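PDB 4MKX: inositol dehydrogenase from Lactobacillus casei, which probably oxidises scyllo-inositol with NAD as cofactor, as a sugar-alcohol dehydrogenase of the Gfo/Idh/MocA family. Local coordinates for residues H32-N35 with I36-I40; E310-A313 with F314-I318. All blocks are in the same frame, centred on the assembly; numbering follows the deposited sequence.

Contact 1: residues H32-N35 with I36-I40; sequences HATN and IATKI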
ATOM      1  N   HIS A  32      -2.537 -31.072 -10.206  1.00 11.01           N
ATOM      2  CA  HIS A  32      -1.347 -31.622 -10.831  1.00 11.25           C
ATOM      3  C   HIS A  32      -1.700 -32.359 -12.117  1.00 12.41           C
ATOM      4  O   HIS A  32      -1.008 -32.236 -13.124  1.00 13.06           O
ATOM      5  CB  HIS A  32      -0.637 -32.601  -9.885  1.00 11.23           C
ATOM      6  CG  HIS A  32       0.142 -31.939  -8.787  1.00 11.21           C
ATOM      7  ND1 HIS A  32       1.049 -30.923  -9.017  1.00 13.06           N
ATOM      8  CD2 HIS A  32       0.187 -32.181  -7.456  1.00 12.63           C
ATOM      9  CE1 HIS A  32       1.594 -30.552  -7.874  1.00 13.17           C
ATOM     10  NE2 HIS A  32       1.094 -31.306  -6.907  1.00 12.76           N
ATOM     11  N   ALA A  33      -2.761 -33.155 -12.063  1.00 11.14           N
ATOM     12  CA  ALA A  33      -3.151 -33.967 -13.218  1.00 13.33           C
ATOM     13  C   ALA A  33      -3.523 -33.085 -14.401  1.00 14.57           C
ATOM     14  O   ALA A  33      -3.088 -33.330 -15.525  1.00 16.30           O
ATOM     15  CB  ALA A  33      -4.310 -34.877 -12.857  1.00 15.30           C
ATOM     16  N   THR A  34      -4.329 -32.063 -14.139  1.00 12.55           N
ATOM     17  CA  THR A  34      -4.760 -31.141 -15.194  1.00 15.09           C
ATOM     18  C   THR A  34      -3.562 -30.412 -15.781  1.00 16.47           C
ATOM     19  O   THR A  34      -3.440 -30.275 -16.997  1.00 16.16           O
ATOM     20  CB  THR A  34      -5.768 -30.124 -14.654  1.00 18.40           C
ATOM     21  OG1 THR A  34      -6.889 -30.824 -14.109  1.00 19.79           O
ATOM     22  CG2 THR A  34      -6.251 -29.183 -15.755  1.00 18.94           C
ATOM     23  N   ASN A  35      -2.668 -29.947 -14.916  1.00 13.78           N
ATOM     24  CA  ASN A  35      -1.489 -29.238 -15.383  1.00 13.40           C
ATOM     25  C   ASN A  35      -0.600 -30.112 -16.256  1.00 16.20           C
ATOM     26  O   ASN A  35      -0.162 -29.696 -17.326  1.00 15.77           O
ATOM     27  CB  ASN A  35      -0.690 -28.690 -14.204  1.00 10.39           C
ATOM     28  CG  ASN A  35      -1.332 -27.488 -13.560  1.00 12.69           C
ATOM     29  OD1 ASN A  35      -2.254 -26.873 -14.111  1.00 16.44           O
ATOM     30  ND2 ASN A  35      -0.842 -27.133 -12.385  1.00 13.04           N
ATOM     31  N   ILE A  36      -0.336 -31.333 -15.799  1.00 13.94           N
ATOM     32  CA  ILE A  36       0.524 -32.239 -16.531  1.00 13.46           C
ATOM     33  C   ILE A  36      -0.070 -32.554 -17.902  1.00 17.15           C
ATOM     34  O   ILE A  36       0.650 -32.615 -18.892  1.00 19.25           O
ATOM     35  CB  ILE A  36       0.745 -33.548 -15.743  1.00 14.34           C
ATOM     36  CG1 ILE A  36       1.646 -33.286 -14.537  1.00 16.71           C
ATOM     37  CG2 ILE A  36       1.362 -34.623 -16.641  1.00 15.19           C
ATOM     38  CD1 ILE A  36       1.518 -34.343 -13.458  1.00 17.91           C
ATOM     39  N   ALA A  37      -1.387 -32.716 -17.949  1.00 15.16           N
ATOM     40  CA  ALA A  37      -2.070 -33.119 -19.178  1.00 18.73           C
ATOM     41  C   ALA A  37      -2.153 -32.002 -20.222  1.00 22.36           C
ATOM     42  O   ALA A  37      -2.177 -32.277 -21.421  1.00 23.59           O
ATOM     43  CB  ALA A  37      -3.472 -33.621 -18.860  1.00 18.96           C
ATOM     44  N   THR A  38      -2.206 -30.753 -19.774  1.00 21.35           N
ATOM     45  CA  THR A  38      -2.524 -29.639 -20.671  1.00 20.56           C
ATOM     46  C   THR A  38      -1.441 -28.555 -20.805  1.00 27.23           C
ATOM     47  O   THR A  38      -1.328 -27.906 -21.846  1.00 28.38           O
ATOM     48  CB  THR A  38      -3.854 -28.974 -20.264  1.00 18.90           C
ATOM     49  OG1 THR A  38      -3.768 -28.489 -18.920  1.00 24.81           O
ATOM     50  CG2 THR A  38      -5.003 -29.972 -20.371  1.00 25.14           C
ATOM     51  N   LYS A  39      -0.653 -28.350 -19.757  1.00 21.31           N
ATOM     52  CA  LYS A  39       0.224 -27.188 -19.713  1.00 19.59           C
ATOM     53  C   LYS A  39       1.708 -27.498 -19.682  1.00 21.30           C
ATOM     54  O   LYS A  39       2.529 -26.665 -20.060  1.00 26.70           O
ATOM     55  CB  LYS A  39      -0.142 -26.316 -18.512  1.00 21.15           C
ATOM     56  CG  LYS A  39      -1.534 -25.714 -18.607  1.00 25.21           C
ATOM     57  CD  LYS A  39      -1.904 -25.006 -17.316  1.00 27.94           C
ATOM     58  CE  LYS A  39      -3.368 -24.604 -17.308  1.00 35.94           C
ATOM     59  NZ  LYS A  39      -3.742 -23.839 -18.534  0.49 32.08           N
ATOM     60  N   ILE A  40       2.065 -28.689 -19.216  1.00 18.30           N
ATOM     61  CA  ILE A  40       3.470 -28.990 -18.993  1.00 19.38           C
ATOM     62  C   ILE A  40       4.124 -29.495 -20.273  1.00 18.16           C
ATOM     63  O   ILE A  40       3.602 -30.401 -20.939  1.00 20.92           O
ATOM     64  CB  ILE A  40       3.659 -29.998 -17.825  1.00 15.34           C
ATOM     65  CG1 ILE A  40       3.136 -29.395 -16.513  1.00 16.38           C
ATOM     66  CG2 ILE A  40       5.125 -30.393 -17.679  1.00 17.31           C
ATOM     67  CD1 ILE A  40       3.848 -28.111 -16.080  1.00 16.12           C
TER
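Thr-38 turns its hydroxyl back onto the last full turn of helix 27-38, where OG1 donates to Thr-34 O at 2.6 Å, an oxygen which also takes Thr-38 N in a weak bond. With chi1 at 59°, OG1 is tucked between the backbone N and the carbonyl carbon of its own residue and reaches that oxygen from above the carbonyl plane, 38° out of it. The side chains of Thr-34 and Thr-38 run alongside each other in the same direction, and the hydroxyl of Thr-34 is bonded to Lys-30 O. Asn-35 and Lys-39 cross at a slant: the methylene CD of Lys-39 lies 3.7 Å from Asn-35 OD1, while Asn-35 ND2 is hydrogen-bonded to Glu-311 OE2. On another flank Ile-36 lays its longer branch over the carbonyl of His-32, CG1 standing 3.2 Å from His-32 O. That oxygen also takes the backbone N-H of Ile-36. At the end of the helix Asn-35 O accepts Lys-39 N at 2.8 Å, with weak bonds from Thr-38 N and Ile-40 N. Two donors, one weak, thus share Thr-34 O, and three share Asn-35 O, where helix 27-38 ends.

Contact 2: residues E310-A313 with F314-I318; sequences EEQA and FVNSI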
ATOM      1  N   GLU A 310       7.055 -26.098 -10.395  1.00 10.74           N
ATOM      2  CA  GLU A 310       7.655 -27.298  -9.807  1.00  9.95           C
ATOM      3  C   GLU A 310       7.401 -28.541 -10.661  1.00 11.06           C
ATOM      4  O   GLU A 310       8.241 -29.426 -10.707  1.00 11.75           O
ATOM      5  CB  GLU A 310       7.208 -27.547  -8.355  1.00 10.40           C
ATOM      6  CG  GLU A 310       5.821 -28.155  -8.207  1.00 12.27           C
ATOM      7  CD  GLU A 310       5.414 -28.392  -6.763  1.00 11.47           C
ATOM      8  OE1 GLU A 310       6.291 -28.387  -5.863  1.00 11.86           O
ATOM      9  OE2 GLU A 310       4.198 -28.575  -6.522  1.00 11.66           O
ATOM     10  N   GLU A 311       6.241 -28.613 -11.312  1.00 11.23           N
ATOM     11  CA  GLU A 311       5.941 -29.741 -12.187  1.00  9.67           C
ATOM     12  C   GLU A 311       6.892 -29.717 -13.378  1.00 13.09           C
ATOM     13  O   GLU A 311       7.447 -30.744 -13.759  1.00 13.20           O
ATOM     14  CB  GLU A 311       4.488 -29.674 -12.672  1.00 10.66           C
ATOM     15  CG  GLU A 311       3.455 -29.901 -11.571  1.00 11.66           C
ATOM     16  CD  GLU A 311       2.144 -29.224 -11.875  1.00 12.87           C
ATOM     17  OE1 GLU A 311       2.064 -28.563 -12.928  1.00 13.49           O
ATOM     18  OE2 GLU A 311       1.200 -29.309 -11.063  1.00 12.16           O
ATOM     19  N   GLN A 312       7.085 -28.540 -13.966  1.00 12.69           N
ATOM     20  CA  GLN A 312       7.971 -28.436 -15.123  1.00 13.33           C
ATOM     21  C   GLN A 312       9.408 -28.734 -14.726  1.00 13.26           C
ATOM     22  O   GLN A 312      10.152 -29.370 -15.484  1.00 15.08           O
ATOM     23  CB  GLN A 312       7.874 -27.050 -15.770  1.00 12.85           C
ATOM     24  CG  GLN A 312       8.542 -26.971 -17.147  1.00 16.93           C
ATOM     25  CD  GLN A 312       7.835 -27.827 -18.194  1.00 17.60           C
ATOM     26  OE1 GLN A 312       6.729 -27.503 -18.629  1.00 18.50           O
ATOM     27  NE2 GLN A 312       8.474 -28.926 -18.604  1.00 16.59           N
ATOM     28  N   ALA A 313       9.800 -28.295 -13.535  1.00 12.76           N
ATOM     29  CA  ALA A 313      11.152 -28.555 -13.063  1.00 13.58           C
ATOM     30  C   ALA A 313      11.404 -30.055 -12.897  1.00 15.61           C
ATOM     31  O   ALA A 313      12.500 -30.540 -13.176  1.00 16.61           O
ATOM     32  CB  ALA A 313      11.413 -27.817 -11.752  1.00 14.41           C
ATOM     33  N   PHE A 314      10.393 -30.788 -12.439  1.00 12.87           N
ATOM     34  CA  PHE A 314      10.534 -32.232 -12.269  1.00 12.05           C
ATOM     35  C   PHE A 314      10.743 -32.910 -13.619  1.00 17.17           C
ATOM     36  O   PHE A 314      11.662 -33.719 -13.785  1.00 16.62           O
ATOM     37  CB  PHE A 314       9.319 -32.799 -11.537  1.00 12.20           C
ATOM     38  CG  PHE A 314       9.308 -34.299 -11.449  1.00 14.13           C
ATOM     39  CD1 PHE A 314      10.191 -34.974 -10.609  1.00 15.72           C
ATOM     40  CD2 PHE A 314       8.392 -35.025 -12.186  1.00 15.94           C
ATOM     41  CE1 PHE A 314      10.171 -36.366 -10.528  1.00 14.68           C
ATOM     42  CE2 PHE A 314       8.365 -36.413 -12.112  1.00 14.53           C
ATOM     43  CZ  PHE A 314       9.249 -37.080 -11.271  1.00 14.94           C
ATOM     44  N   VAL A 315       9.908 -32.553 -14.588  1.00 14.10           N
ATOM     45  CA  VAL A 315      10.014 -33.108 -15.937  1.00 14.24           C
ATOM     46  C   VAL A 315      11.364 -32.785 -16.579  1.00 18.25           C
ATOM     47  O   VAL A 315      12.010 -33.668 -17.153  1.00 18.24           O
ATOM     48  CB  VAL A 315       8.847 -32.643 -16.830  1.00 14.86           C
ATOM     49  CG1 VAL A 315       9.094 -33.025 -18.287  1.00 16.17           C
ATOM     50  CG2 VAL A 315       7.541 -33.247 -16.344  1.00 16.04           C
ATOM     51  N   ASN A 316      11.793 -31.528 -16.479  1.00 16.83           N
ATOM     52  CA  ASN A 316      13.094 -31.125 -17.014  1.00 19.96           C
ATOM     53  C   ASN A 316      14.274 -31.796 -16.312  1.00 23.64           C
ATOM     54  O   ASN A 316      15.312 -32.021 -16.929  1.00 24.34           O
ATOM     55  CB  ASN A 316      13.262 -29.604 -16.983  1.00 19.34           C
ATOM     56  CG  ASN A 316      12.250 -28.886 -17.855  1.00 21.04           C
ATOM     57  OD1 ASN A 316      11.531 -29.504 -18.634  1.00 19.53           O
ATOM     58  ND2 ASN A 316      12.185 -27.571 -17.719  1.00 25.61           N
ATOM     59  N   SER A 317      14.123 -32.105 -15.023  1.00 19.02           N
ATOM     60  CA  SER A 317      15.201 -32.745 -14.265  1.00 21.71           C
ATOM     61  C   SER A 317      15.518 -34.131 -14.817  1.00 22.61           C
ATOM     62  O   SER A 317      16.669 -34.569 -14.806  1.00 23.68           O
ATOM     63  CB  SER A 317      14.863 -32.836 -12.767  1.00 18.75           C
ATOM     64  OG  SER A 317      13.928 -33.868 -12.494  1.00 17.48           O
ATOM     65  N   ILE A 318      14.485 -34.815 -15.290  1.00 17.39           N
ATOM     66  CA  ILE A 318      14.632 -36.141 -15.879  1.00 20.57           C
ATOM     67  C   ILE A 318      15.229 -36.037 -17.276  1.00 25.23           C
ATOM     68  O   ILE A 318      16.152 -36.774 -17.619  1.00 25.93           O
ATOM     69  CB  ILE A 318      13.278 -36.845 -15.979  1.00 20.91           C
ATOM     70  CG1 ILE A 318      12.707 -37.102 -14.579  1.00 20.76           C
ATOM     71  CG2 ILE A 318      13.415 -38.162 -16.756  1.00 22.63           C
ATOM     72  CD1 ILE A 318      11.252 -37.521 -14.586  1.00 18.42           C
TER
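Gln-312 and Asn-316, one turn apart on helix 304-319, join their amides in the one side-chain hydrogen bond between 310-313 and 314-318. Gln-312 NE2 donates to Asn-316 OD1 at 3.1 Å, standing above the plane of the acceptor carbonyl. The two amide planes are 28° apart. Gln-312 CG extends anti to the backbone N (chi1 -168°), and a bend at chi2 then swings the amide along the helix to its partner. Its other end, OE1, accepts Gln-41 N, so the amide is held at both its oxygen and its nitrogen.

The backbone bonds from Phe-314 N through Ser-317 N are alpha-helical, each reaching four residues back. Asn-316 N meets Gln-312 O at 2.9 Å, and Ser-317 N meets Ala-313 O at the same distance. Toward Ile-318 weak bonds to carbonyls three residues back join them. A hydroxyl adds to this ladder: Ser-317 OG bonds to Phe-314 O at 2.6 Å, folded back over the preceding turn. Val-315 brings a methyl against a carbonyl oxygen, CG2 lying 3.6 Å from Glu-311 O.

Among the nonpolar contacts, Ile-318 CD1 lies 3.8 Å above one face of the Phe-314 ring, offset toward its rim, and this ring meets Phe-85 nearly at right angles. The side chain of Val-315 packs on Ile-18 and Ile-20.

The pattern is that of an amphipathic helix laid against a parallel beta-sheet: Phe-314, Val-315 and Ile-318 touch strands 18-23, 83-86 and 106-109 of the Rossmann domain, although this helix follows most strands of the large mixed sheet in sequence.

From the N terminus, the chain passes through strand 18-23 into helix 27-38, whose C-terminal end holds contact 1 before strand 43-49 completes the first beta-alpha-beta unit. Contact 2 comes much later in helix 304-319, after most strands of the mixed sheet of the C-terminal domain. Contact 2 spans one turn inside its helix, contact 1 the last turn and the chain leaving it; they stand in series, neither nested nor crossed, with centres about 12 Å apart. The two helices nevertheless meet. A single oxygen, Glu-311 OE2, is shared by His-32 ND1 and Asn-35 ND2, and Ile-40 packs on Gln-312. A late helix is thereby tied to the first helix of the Rossmann domain.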